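Local atomic coordinates of DNA damage response protein Rtt109, putative (PDB entry 5ZB9), a protein that probably catalyses transfer of the acetyl group from acetyl-CoA to lysines of histone H3, in the response to DNA damage. Residues L241-D246 against V322-G327. Numbering follows the deposited sequence.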
ATOM      1  N   LEU A 241      16.000   4.885  -4.238  1.00 30.72           N
ATOM      2  CA  LEU A 241      16.634   5.614  -3.138  1.00 29.21           C
ATOM      3  C   LEU A 241      16.647   7.138  -3.284  1.00 31.89           C
ATOM      4  O   LEU A 241      16.278   7.857  -2.360  1.00 36.37           O
ATOM      5  CB  LEU A 241      18.068   5.121  -2.967  1.00 29.17           C
ATOM      6  CG  LEU A 241      18.934   5.908  -1.987  1.00 34.07           C
ATOM      7  CD1 LEU A 241      18.391   5.810  -0.561  1.00 24.21           C
ATOM      8  CD2 LEU A 241      20.355   5.407  -2.070  1.00 29.45           C
ATOM      9  N   HIS A 242      17.068   7.628  -4.442  1.00 33.40           N
ATOM     10  CA  HIS A 242      17.243   9.062  -4.628  1.00 39.26           C
ATOM     11  C   HIS A 242      15.934   9.828  -4.726  1.00 35.98           C
ATOM     12  O   HIS A 242      15.918  11.041  -4.536  1.00 39.15           O
ATOM     13  CB  HIS A 242      18.115   9.319  -5.855  1.00 36.25           C
ATOM     14  CG  HIS A 242      19.521   8.839  -5.675  1.00 52.32           C
ATOM     15  ND1 HIS A 242      19.938   7.586  -6.071  1.00 59.19           N
ATOM     16  CD2 HIS A 242      20.586   9.417  -5.072  1.00 46.75           C
ATOM     17  CE1 HIS A 242      21.210   7.426  -5.750  1.00 50.23           C
ATOM     18  NE2 HIS A 242      21.626   8.520  -5.140  1.00 48.68           N
ATOM     19  N   GLN A 243      14.833   9.129  -4.989  1.00 31.13           N
ATOM     20  CA  GLN A 243      13.528   9.790  -5.028  1.00 31.73           C
ATOM     21  C   GLN A 243      12.874   9.833  -3.648  1.00 30.54           C
ATOM     22  O   GLN A 243      12.030  10.681  -3.378  1.00 28.29           O
ATOM     23  CB  GLN A 243      12.601   9.097  -6.019  1.00 31.28           C
ATOM     24  CG  GLN A 243      13.101   9.101  -7.452  1.00 29.82           C
ATOM     25  CD  GLN A 243      12.010   8.730  -8.438  1.00 38.64           C
ATOM     26  OE1 GLN A 243      11.090   9.515  -8.688  1.00 38.96           O
ATOM     27  NE2 GLN A 243      12.099   7.526  -9.000  1.00 37.30           N
ATOM     28  N   LEU A 244      13.285   8.921  -2.778  1.00 32.30           N
ATOM     29  CA  LEU A 244      12.700   8.800  -1.449  1.00 32.99           C
ATOM     30  C   LEU A 244      13.533   9.477  -0.366  1.00 34.20           C
ATOM     31  O   LEU A 244      12.997   9.910   0.650  1.00 37.11           O
ATOM     32  CB  LEU A 244      12.527   7.325  -1.098  1.00 33.69           C
ATOM     33  CG  LEU A 244      11.172   6.674  -1.341  1.00 38.43           C
ATOM     34  CD1 LEU A 244      10.576   7.112  -2.671  1.00 32.92           C
ATOM     35  CD2 LEU A 244      11.325   5.160  -1.274  1.00 27.61           C
ATOM     36  N   CYS A 245      14.845   9.549  -0.577  1.00 35.04           N
ATOM     37  CA  CYS A 245      15.762  10.073   0.436  1.00 41.44           C
ATOM     38  C   CYS A 245      16.587  11.259  -0.045  1.00 40.82           C
ATOM     39  O   CYS A 245      17.190  11.218  -1.114  1.00 49.04           O
ATOM     40  CB  CYS A 245      16.700   8.969   0.903  1.00 44.16           C
ATOM     41  SG  CYS A 245      15.827   7.559   1.577  1.00 45.87           S
ATOM     42  N   ASP A 246      16.619  12.309   0.765  1.00 45.50           N
ATOM     43  CA  ASP A 246      17.349  13.527   0.430  1.00 54.91           C
ATOM     44  C   ASP A 246      18.857  13.345   0.564  1.00 52.41           C
ATOM     45  O   ASP A 246      19.632  13.969  -0.158  1.00 50.16           O
ATOM     46  CB  ASP A 246      16.889  14.679   1.320  1.00 56.70           C
ATOM     47  CG  ASP A 246      17.075  14.379   2.798  1.00 75.25           C
ATOM     48  OD1 ASP A 246      16.202  13.695   3.387  1.00 75.70           O
ATOM     49  OD2 ASP A 246      18.097  14.826   3.371  1.00 75.03           O
ATOM     50  N   VAL A 322       6.386   4.992  -7.788  1.00 16.38           N
ATOM     51  CA  VAL A 322       6.733   6.390  -7.528  1.00 19.48           C
ATOM     52  C   VAL A 322       6.196   7.305  -8.625  1.00 26.87           C
ATOM     53  O   VAL A 322       6.569   7.183  -9.804  1.00 21.58           O
ATOM     54  CB  VAL A 322       8.258   6.591  -7.391  1.00 21.96           C
ATOM     55  CG1 VAL A 322       8.580   8.049  -7.095  1.00 18.92           C
ATOM     56  CG2 VAL A 322       8.817   5.688  -6.299  1.00 21.47           C
ATOM     57  N   ILE A 323       5.315   8.216  -8.216  1.00 21.35           N
ATOM     58  CA  ILE A 323       4.636   9.127  -9.130  1.00 27.55           C
ATOM     59  C   ILE A 323       5.177  10.552  -9.010  1.00 28.85           C
ATOM     60  O   ILE A 323       5.142  11.155  -7.937  1.00 25.99           O
ATOM     61  CB  ILE A 323       3.115   9.136  -8.873  1.00 27.29           C
ATOM     62  CG1 ILE A 323       2.520   7.757  -9.175  1.00 25.44           C
ATOM     63  CG2 ILE A 323       2.429  10.232  -9.694  1.00 25.95           C
ATOM     64  CD1 ILE A 323       1.095   7.573  -8.701  1.00 26.95           C
ATOM     65  N   ASN A 324       5.680  11.088 -10.116  1.00 29.69           N
ATOM     66  CA  ASN A 324       6.184  12.457 -10.119  1.00 35.61           C
ATOM     67  C   ASN A 324       5.216  13.366 -10.848  1.00 32.95           C
ATOM     68  O   ASN A 324       5.056  13.265 -12.063  1.00 38.30           O
ATOM     69  CB  ASN A 324       7.577  12.524 -10.747  1.00 31.51           C
ATOM     70  CG  ASN A 324       8.608  11.753  -9.945  1.00 35.13           C
ATOM     71  OD1 ASN A 324       8.965  12.151  -8.841  1.00 36.21           O
ATOM     72  ND2 ASN A 324       9.082  10.635 -10.491  1.00 36.08           N
ATOM     73  N   PRO A 325       4.554  14.257 -10.095  1.00 40.52           N
ATOM     74  CA  PRO A 325       3.520  15.153 -10.612  1.00 48.78           C
ATOM     75  C   PRO A 325       4.124  16.228 -11.524  1.00 52.50           C
ATOM     76  O   PRO A 325       5.350  16.385 -11.532  1.00 45.90           O
ATOM     77  CB  PRO A 325       2.933  15.758  -9.337  1.00 39.92           C
ATOM     78  CG  PRO A 325       4.101  15.836  -8.428  1.00 44.17           C
ATOM     79  CD  PRO A 325       4.873  14.561  -8.689  1.00 46.47           C
ATOM     80  N   PRO A 326       3.284  16.945 -12.293  1.00 57.04           N
ATOM     81  CA  PRO A 326       3.826  17.969 -13.191  1.00 55.45           C
ATOM     82  C   PRO A 326       4.670  19.001 -12.447  1.00 56.69           C
ATOM     83  O   PRO A 326       4.256  19.509 -11.403  1.00 54.68           O
ATOM     84  CB  PRO A 326       2.570  18.609 -13.791  1.00 59.51           C
ATOM     85  CG  PRO A 326       1.527  17.542 -13.706  1.00 56.26           C
ATOM     86  CD  PRO A 326       1.818  16.823 -12.421  1.00 53.29           C
ATOM     87  N   GLY A 327       5.852  19.291 -12.977  1.00 60.37           N
ATOM     88  CA  GLY A 327       6.769  20.209 -12.328  1.00 59.22           C
ATOM     89  C   GLY A 327       7.803  19.433 -11.543  1.00 59.98           C
ATOM     90  O   GLY A 327       8.522  19.982 -10.710  1.00 61.78           O
TER
HETATM   91  O   HOH W   1       9.357   7.320 -10.765  1.00 29.69           O
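Q243, on the short helix 241-244, reaches with its amide to N324 at the end of strand 317-324. ND2 of N324 donates to OE1 of Q243 over 2.9 Å with an N-H...O angle of 162°. The donor lies in the carbonyl plane of the glutamine, the acceptor lies in the amide plane of the asparagine, and the two amides are only 23° from coplanar. Glutamine suits the place because its chain, extended beyond CG, is long enough to span backbones whose nearest CA atoms, those of Q243 and V322, are 8.0 Å apart. The other end of its amide serves a second link: NE2 of Q243 donates to a water 3.3 Å away, a long bond, and that water lies 3.0 Å from the carbonyl O of V322, to which it can donate, though other acceptors compete for its protons. The shorter N324 is itself held by partners outside the two segments, its OD1 accepting from R133 NE and its ND2 also donating to E183 OE2, so both ends of this buried amide are used.

V322 supplies the van der Waals part of the contact. Its CG1, placed anti to the backbone N (chi1 -179°), lies over one face of the glutamine amide, 3.7 Å from CD of Q243, with OE1 of Q243 nearer still. The other methyl, CG2, meets CD1 of L244 at 4.3 Å, a looser touch. A branched valine thus serves two neighbours from one strand position, with V322 and N324 pointing to the helix and I323 to the other side.

This alternation is that of a regular β-strand. Strand 317-324 runs antiparallel between strands 133-140 and 202-208, whose R133, M135 and F206 also touch the contacting side chains. The arrangement is a short helix packed on one face of a mixed β-sheet within the Rtt109 histone acetyltransferase fold, away from the CoA-binding residues.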